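PDB 3G7N: lipase from Penicillium expansum, which hydrolyses triacylglycerols, tributyrin among them, as a secreted alkaline lipase, releasing free fatty acids. Local coordinates for residues Phe8-His12 with Ser244-Val248; Asp76-Pro82 with Lys94-His100. All blocks are in the same frame, centred on the assembly; numbering follows the deposited sequence.

Soon after the N terminus the chain enters helix 8-23, whose first turn (8-12) pairs with a segment more than 230 residues further on. Strands 32-40, 45-52 and 57-62 of the mixed sheet follow, and then comes contact 2, where 76-82 pairs with 94-100 and closes a short loop of 11 residues; strand 95-96 then runs straight into helix 97-120. The chain passes through the nucleophile S132 and the charge-relay residues D188 and H241 before contact 1 joins the C-terminal hairpin (244-248) to helix 8-23. Along the sequence, the loop of contact 2 falls wholly within that of contact 1. Their nearest atoms are about 17 Å apart, on opposite sides of the chain's centre.

Contact 1 (Phe8-His12 with Ser244-Val248); sequences FPDLH and SFGVV
F245 extends its ring onto the first turn of helix 8-23, where L11 and F8 receive it from two directions. L11 lies over one face, its CB 3.7 Å from the centroid of the F245 ring and 14° off the normal in a CH-pi contact shifted toward the rim; CD1 of L11 also reaches CE1 of F245, at 3.7 Å. F8 instead meets the ring at its edge, CD1 to CD1 of F245 at 4.0 Å. With CG of F8 anti to the backbone N (chi1 177°), the far end of that ring comes beside the F245 carbonyl. F245 O takes a nearly straight hydrogen bond from H12 ND1 at 2.8 Å, pointing almost directly at the nitrogen and lying in the imidazole plane, which should restrain rotation of the histidine. At G246 (phi 88°) a side chain would be pressed against the preceding carbonyl oxygen, which accounts for the glycine. V247 sets CG2 3.6 Å from CE1 of H12, and packs further along the helix on A15, K16 and S19. Paired backbone bonds between S244 and V247 close a type I' turn, the classic connection of a two-residue beta hairpin, here just downstream of the charge-relay H241.

Contact 2 (Asp76-Pro82 with Lys94-His100); sequences DIALITP and KIMRGVH
Main-chain hydrogen bonds join I80 and I95 in both directions, I80 N to I95 O at 2.9 Å, and L79 and M96 form the adjoining non-hydrogen-bonded antiparallel pair. Beyond it, the carbonyls of A78 and D76 accept from R97 N and G98 N in the first turn of the helix, for which M96 is the N-cap residue. In a salt bridge, R97 NH1 donates to the syn lone pair of D76 OD2 at 2.9 Å, in the guanidinium plane, although the two flat groups are turned 50° apart. D76 OD1 accepts from A78 N on its anti side, out of the carboxylate plane, closing an Asx turn that helps to hold the acid. Of the apolar side chains, I80 reaches two flat groups. With CG1 between the backbone N and the carbonyl carbon (chi1 56°), CD1 reaches over the face of H100, 4.2 Å from the ring centroid, while CG2 lies over the R97 guanidinium, 3.5 Å from NH2. P82 CG packs on I95 CD1, and P82 CB lies 3.5 Å from H100 ND1, a nitrogen buried with no hydrogen-bonding partner in the model. I95 and V99 rest on helix 133-148, and M96 bonds through its backbone to I164.

Contact 1 (Phe8-His12 with Ser244-Val248)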
ATOM      1  N   PHE A   8      14.558  -3.198  -6.562  1.00 13.48           N
ATOM      2  CA  PHE A   8      14.581  -3.866  -5.265  1.00 11.96           C
ATOM      3  C   PHE A   8      14.849  -2.903  -4.098  1.00 13.88           C
ATOM      4  O   PHE A   8      14.165  -2.971  -3.075  1.00 13.22           O
ATOM      5  CB  PHE A   8      15.564  -5.047  -5.247  1.00 12.68           C
ATOM      6  CG  PHE A   8      15.672  -5.727  -3.912  1.00 11.24           C
ATOM      7  CD1 PHE A   8      14.849  -6.799  -3.605  1.00 13.59           C
ATOM      8  CD2 PHE A   8      16.593  -5.319  -2.972  1.00 15.59           C
ATOM      9  CE1 PHE A   8      14.921  -7.424  -2.377  1.00 12.98           C
ATOM     10  CE2 PHE A   8      16.661  -5.943  -1.730  1.00 14.64           C
ATOM     11  CZ  PHE A   8      15.848  -7.029  -1.459  1.00 13.58           C
ATOM     12  N   PRO A   9      15.829  -1.989  -4.238  1.00 13.62           N
ATOM     13  CA  PRO A   9      16.123  -1.173  -3.063  1.00 14.50           C
ATOM     14  C   PRO A   9      14.928  -0.356  -2.551  1.00 10.78           C
ATOM     15  O   PRO A   9      14.709  -0.311  -1.341  1.00 11.40           O
ATOM     16  CB  PRO A   9      17.260  -0.262  -3.538  1.00 15.45           C
ATOM     17  CG  PRO A   9      17.968  -1.106  -4.572  1.00 17.41           C
ATOM     18  CD  PRO A   9      16.863  -1.852  -5.284  1.00 14.81           C
ATOM     19  N   ASP A  10      14.134   0.197  -3.457  1.00 10.68           N
ATOM     20  CA  ASP A  10      12.998   0.993  -2.987  1.00 12.54           C
ATOM     21  C   ASP A  10      11.918   0.094  -2.374  1.00 11.74           C
ATOM     22  O   ASP A  10      11.228   0.480  -1.440  1.00 10.50           O
ATOM     23  CB  ASP A  10      12.411   1.883  -4.088  1.00 14.58           C
ATOM     24  CG  ASP A  10      13.295   3.072  -4.416  1.00 18.08           C
ATOM     25  OD1 ASP A  10      14.227   3.343  -3.633  1.00 20.34           O
ATOM     26  OD2 ASP A  10      12.984   3.777  -5.398  1.00 24.47           O
ATOM     27  N   LEU A  11      11.744  -1.104  -2.911  1.00 11.35           N
ATOM     28  CA  LEU A  11      10.711  -1.998  -2.402  1.00  9.96           C
ATOM     29  C   LEU A  11      11.144  -2.612  -1.075  1.00 11.00           C
ATOM     30  O   LEU A  11      10.318  -2.829  -0.178  1.00  9.06           O
ATOM     31  CB  LEU A  11      10.376  -3.067  -3.439  1.00 12.59           C
ATOM     32  CG  LEU A  11       9.627  -2.531  -4.657  1.00 15.97           C
ATOM     33  CD1 LEU A  11       9.717  -3.512  -5.821  1.00 17.03           C
ATOM     34  CD2 LEU A  11       8.181  -2.187  -4.313  1.00 20.31           C
ATOM     35  N   HIS A  12      12.442  -2.860  -0.926  1.00 10.58           N
ATOM     36  CA  HIS A  12      13.014  -3.303   0.328  1.00  9.64           C
ATOM     37  C   HIS A  12      12.804  -2.253   1.431  1.00  8.83           C
ATOM     38  O   HIS A  12      12.390  -2.570   2.533  1.00  8.84           O
ATOM     39  CB  HIS A  12      14.515  -3.636   0.138  1.00 10.74           C
ATOM     40  CG  HIS A  12      15.194  -4.128   1.371  1.00 12.20           C
ATOM     41  ND1 HIS A  12      14.975  -5.384   1.897  1.00 15.01           N
ATOM     42  CD2 HIS A  12      16.182  -3.580   2.120  1.00 16.33           C
ATOM     43  CE1 HIS A  12      15.778  -5.579   2.927  1.00 18.36           C
ATOM     44  NE2 HIS A  12      16.477  -4.476   3.121  1.00 18.41           N
ATOM     45  N   SER A 244       8.133  -9.602   2.595  1.00 10.00           N
ATOM     46  CA  SER A 244       8.148  -8.877   1.327  1.00  9.01           C
ATOM     47  C   SER A 244       9.543  -8.324   1.070  1.00  8.93           C
ATOM     48  O   SER A 244      10.154  -7.754   1.960  1.00  9.60           O
ATOM     49  CB  SER A 244       7.156  -7.713   1.389  1.00 12.84           C
ATOM     50  OG  SER A 244       6.773  -7.333   0.074  1.00 17.60           O
ATOM     51  N   PHE A 245      10.072  -8.589  -0.126  1.00  9.44           N
ATOM     52  CA  PHE A 245      11.389  -8.065  -0.524  1.00 10.10           C
ATOM     53  C   PHE A 245      12.436  -8.239   0.557  1.00 11.93           C
ATOM     54  O   PHE A 245      13.223  -7.332   0.830  1.00 15.11           O
ATOM     55  CB  PHE A 245      11.283  -6.631  -1.044  1.00 13.54           C
ATOM     56  CG  PHE A 245      10.412  -6.519  -2.244  1.00 10.44           C
ATOM     57  CD1 PHE A 245      10.900  -6.841  -3.508  1.00 15.17           C
ATOM     58  CD2 PHE A 245       9.043  -6.396  -2.068  1.00 13.26           C
ATOM     59  CE1 PHE A 245      10.016  -7.009  -4.588  1.00 15.81           C
ATOM     60  CE2 PHE A 245       8.181  -6.548  -3.114  1.00 13.03           C
ATOM     61  CZ  PHE A 245       8.646  -6.915  -4.364  1.00 12.20           C
ATOM     62  N   GLY A 246      12.476  -9.432   1.128  1.00 12.36           N
ATOM     63  CA  GLY A 246      13.561  -9.809   2.021  1.00 14.97           C
ATOM     64  C   GLY A 246      13.317  -9.438   3.476  1.00 14.98           C
ATOM     65  O   GLY A 246      14.154  -9.702   4.332  1.00 20.59           O
ATOM     66  N   VAL A 247      12.151  -8.861   3.773  1.00 11.53           N
ATOM     67  CA  VAL A 247      11.825  -8.436   5.136  1.00 11.31           C
ATOM     68  C   VAL A 247      10.655  -9.248   5.672  1.00 10.76           C
ATOM     69  O   VAL A 247       9.559  -9.215   5.098  1.00 11.02           O
ATOM     70  CB  VAL A 247      11.430  -6.945   5.156  1.00 10.37           C
ATOM     71  CG1 VAL A 247      11.066  -6.519   6.573  1.00 12.31           C
ATOM     72  CG2 VAL A 247      12.551  -6.072   4.552  1.00 12.93           C
ATOM     73  N   VAL A 248      10.856  -9.937   6.789  1.00 10.97           N
ATOM     74  CA  VAL A 248       9.760 -10.591   7.488  1.00 10.69           C
ATOM     75  C   VAL A 248       9.129  -9.583   8.435  1.00  9.74           C
ATOM     76  O   VAL A 248       9.819  -8.920   9.213  1.00 10.49           O
ATOM     77  CB  VAL A 248      10.269 -11.814   8.292  1.00 10.93           C
ATOM     78  CG1 VAL A 248       9.185 -12.396   9.182  1.00 11.08           C
ATOM     79  CG2 VAL A 248      10.874 -12.869   7.345  1.00 13.30           C
TER

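Contact 2 (Asp76-Pro82 with Lys94-His100)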
ATOM      1  N   ASP A  76     -15.141  -7.517   4.928  1.00 14.80           N
ATOM      2  CA  ASP A  76     -16.393  -7.262   4.251  1.00 12.78           C
ATOM      3  C   ASP A  76     -16.154  -7.011   2.760  1.00 12.99           C
ATOM      4  O   ASP A  76     -15.562  -6.004   2.384  1.00 12.68           O
ATOM      5  CB  ASP A  76     -17.060  -6.058   4.915  1.00 15.77           C
ATOM      6  CG  ASP A  76     -18.504  -5.882   4.502  1.00 16.62           C
ATOM      7  OD1 ASP A  76     -18.887  -6.411   3.448  1.00 16.29           O
ATOM      8  OD2 ASP A  76     -19.153  -4.989   5.099  1.00 21.76           O
ATOM      9  N   ILE A  77     -16.584  -7.935   1.905  1.00 12.80           N
ATOM     10  CA  ILE A  77     -16.354  -7.776   0.486  1.00 14.28           C
ATOM     11  C   ILE A  77     -17.554  -7.285  -0.308  1.00 12.80           C
ATOM     12  O   ILE A  77     -17.478  -7.209  -1.521  1.00 13.20           O
ATOM     13  CB  ILE A  77     -15.738  -9.012  -0.192  1.00 20.13           C
ATOM     14  CG1 ILE A  77     -16.700 -10.191  -0.152  1.00 18.82           C
ATOM     15  CG2 ILE A  77     -14.409  -9.375   0.441  1.00 20.77           C
ATOM     16  CD1 ILE A  77     -16.205 -11.392  -0.959  1.00 25.63           C
ATOM     17  N   ALA A  78     -18.531  -6.722   0.391  1.00 14.24           N
ATOM     18  CA  ALA A  78     -19.605  -6.005  -0.294  1.00 14.58           C
ATOM     19  C   ALA A  78     -19.049  -4.782  -1.018  1.00 14.95           C
ATOM     20  O   ALA A  78     -18.376  -3.944  -0.410  1.00 14.23           O
ATOM     21  CB  ALA A  78     -20.678  -5.600   0.695  1.00 17.73           C
ATOM     22  N   LEU A  79     -19.362  -4.649  -2.301  1.00 14.30           N
ATOM     23  CA  LEU A  79     -18.952  -3.467  -3.059  1.00 14.54           C
ATOM     24  C   LEU A  79     -19.890  -2.317  -2.777  1.00 15.78           C
ATOM     25  O   LEU A  79     -21.120  -2.462  -2.882  1.00 18.50           O
ATOM     26  CB  LEU A  79     -18.920  -3.774  -4.552  1.00 16.16           C
ATOM     27  CG  LEU A  79     -17.792  -4.680  -5.043  1.00 14.41           C
ATOM     28  CD1 LEU A  79     -17.910  -4.953  -6.539  1.00 19.48           C
ATOM     29  CD2 LEU A  79     -16.412  -4.073  -4.723  1.00 15.71           C
ATOM     30  N   ILE A  80     -19.312  -1.156  -2.493  1.00 13.62           N
ATOM     31  CA  ILE A  80     -20.086   0.045  -2.215  1.00 14.39           C
ATOM     32  C   ILE A  80     -19.583   1.231  -3.020  1.00 14.85           C
ATOM     33  O   ILE A  80     -18.511   1.183  -3.640  1.00 15.01           O
ATOM     34  CB  ILE A  80     -20.144   0.387  -0.715  1.00 14.11           C
ATOM     35  CG1 ILE A  80     -18.735   0.537  -0.130  1.00 14.22           C
ATOM     36  CG2 ILE A  80     -20.848  -0.718   0.057  1.00 21.28           C
ATOM     37  CD1 ILE A  80     -17.993   1.749  -0.627  1.00 20.51           C
ATOM     38  N   THR A  81     -20.437   2.241  -3.137  1.00 14.95           N
ATOM     39  CA  THR A  81     -20.052   3.510  -3.729  1.00 16.22           C
ATOM     40  C   THR A  81     -19.237   4.312  -2.728  1.00 14.28           C
ATOM     41  O   THR A  81     -19.719   4.633  -1.644  1.00 16.77           O
ATOM     42  CB  THR A  81     -21.299   4.309  -4.153  1.00 17.83           C
ATOM     43  OG1 THR A  81     -22.009   3.556  -5.142  1.00 22.01           O
ATOM     44  CG2 THR A  81     -20.890   5.655  -4.734  1.00 19.48           C
ATOM     45  N   PRO A  82     -17.962   4.571  -3.050  1.00 14.45           N
ATOM     46  CA  PRO A  82     -17.126   5.250  -2.065  1.00 14.97           C
ATOM     47  C   PRO A  82     -17.371   6.750  -2.062  1.00 17.97           C
ATOM     48  O   PRO A  82     -17.765   7.319  -3.082  1.00 17.67           O
ATOM     49  CB  PRO A  82     -15.712   4.967  -2.563  1.00 13.91           C
ATOM     50  CG  PRO A  82     -15.852   4.786  -4.011  1.00 15.61           C
ATOM     51  CD  PRO A  82     -17.204   4.160  -4.242  1.00 15.69           C
ATOM     52  N   LYS A  94     -16.718   1.129  -7.684  1.00 12.66           N
ATOM     53  CA  LYS A  94     -17.133   0.483  -6.447  1.00 13.77           C
ATOM     54  C   LYS A  94     -15.906  -0.104  -5.756  1.00  9.69           C
ATOM     55  O   LYS A  94     -15.051  -0.681  -6.418  1.00 10.84           O
ATOM     56  CB  LYS A  94     -18.127  -0.650  -6.730  1.00 14.83           C
ATOM     57  CG  LYS A  94     -19.421  -0.216  -7.431  1.00 16.05           C
ATOM     58  CD  LYS A  94     -20.273   0.631  -6.517  1.00 22.06           C
ATOM     59  CE  LYS A  94     -21.557   1.076  -7.212  1.00 35.58           C
ATOM     60  NZ  LYS A  94     -22.457  -0.077  -7.492  1.00 40.31           N
ATOM     61  N   ILE A  95     -15.903  -0.024  -4.431  1.00  9.89           N
ATOM     62  CA  ILE A  95     -14.790  -0.532  -3.616  1.00 10.11           C
ATOM     63  C   ILE A  95     -15.393  -1.362  -2.497  1.00 10.81           C
ATOM     64  O   ILE A  95     -16.500  -1.091  -2.024  1.00 11.67           O
ATOM     65  CB  ILE A  95     -13.981   0.654  -2.997  1.00 12.94           C
ATOM     66  CG1 ILE A  95     -13.410   1.555  -4.099  1.00 16.86           C
ATOM     67  CG2 ILE A  95     -12.881   0.145  -2.079  1.00 18.51           C
ATOM     68  CD1 ILE A  95     -12.716   2.822  -3.557  1.00 20.01           C
ATOM     69  N   MET A  96     -14.663  -2.379  -2.047  1.00  9.12           N
ATOM     70  CA  MET A  96     -15.177  -3.190  -0.978  1.00 10.06           C
ATOM     71  C   MET A  96     -15.284  -2.407   0.329  1.00 10.92           C
ATOM     72  O   MET A  96     -14.381  -1.632   0.687  1.00 10.30           O
ATOM     73  CB  MET A  96     -14.317  -4.452  -0.811  1.00 11.89           C
ATOM     74  CG  MET A  96     -12.845  -4.199  -0.501  1.00 12.49           C
ATOM     75  SD  MET A  96     -11.840  -5.712  -0.535  1.00 13.66           S
ATOM     76  CE  MET A  96     -12.213  -6.364   1.078  1.00 18.14           C
ATOM     77  N   ARG A  97     -16.351  -2.647   1.089  1.00 10.46           N
ATOM     78  CA  ARG A  97     -16.573  -1.922   2.324  1.00 12.06           C
ATOM     79  C   ARG A  97     -15.442  -2.185   3.315  1.00 10.79           C
ATOM     80  O   ARG A  97     -15.084  -1.321   4.114  1.00 11.35           O
ATOM     81  CB  ARG A  97     -17.928  -2.292   2.937  1.00 13.80           C
ATOM     82  CG  ARG A  97     -18.254  -1.474   4.170  1.00 15.93           C
ATOM     83  CD  ARG A  97     -19.578  -1.881   4.815  1.00 20.34           C
ATOM     84  NE  ARG A  97     -20.726  -1.519   3.997  1.00 20.12           N
ATOM     85  CZ  ARG A  97     -21.574  -2.400   3.477  1.00 25.62           C
ATOM     86  NH1 ARG A  97     -21.380  -3.704   3.654  1.00 24.40           N
ATOM     87  NH2 ARG A  97     -22.629  -1.982   2.792  1.00 22.77           N
ATOM     88  N   GLY A  98     -14.921  -3.409   3.325  1.00 12.10           N
ATOM     89  CA  GLY A  98     -13.858  -3.769   4.257  1.00 10.97           C
ATOM     90  C   GLY A  98     -12.561  -3.000   4.110  1.00 11.08           C
ATOM     91  O   GLY A  98     -11.710  -3.074   4.999  1.00 12.32           O
ATOM     92  N   VAL A  99     -12.396  -2.270   3.009  1.00  9.60           N
ATOM     93  CA  VAL A  99     -11.268  -1.345   2.858  1.00  9.89           C
ATOM     94  C   VAL A  99     -11.730   0.109   2.883  1.00  9.78           C
ATOM     95  O   VAL A  99     -11.086   0.947   3.507  1.00  9.59           O
ATOM     96  CB  VAL A  99     -10.457  -1.652   1.585  1.00  9.40           C
ATOM     97  CG1 VAL A  99      -9.306  -0.658   1.411  1.00 13.69           C
ATOM     98  CG2 VAL A  99      -9.925  -3.073   1.654  1.00 10.63           C
ATOM     99  N   HIS A 100     -12.841   0.429   2.214  1.00  9.95           N
ATOM    100  CA  HIS A 100     -13.362   1.787   2.283  1.00 10.75           C
ATOM    101  C   HIS A 100     -13.673   2.231   3.696  1.00 11.49           C
ATOM    102  O   HIS A 100     -13.400   3.388   4.054  1.00 11.60           O
ATOM    103  CB  HIS A 100     -14.579   1.951   1.373  1.00 13.31           C
ATOM    104  CG  HIS A 100     -15.208   3.311   1.450  1.00 14.76           C
ATOM    105  ND1 HIS A 100     -14.736   4.403   0.752  1.00 20.39           N
ATOM    106  CD2 HIS A 100     -16.160   3.783   2.281  1.00 13.04           C
ATOM    107  CE1 HIS A 100     -15.465   5.466   1.061  1.00 14.77           C
ATOM    108  NE2 HIS A 100     -16.382   5.096   1.934  1.00 17.78           N
TER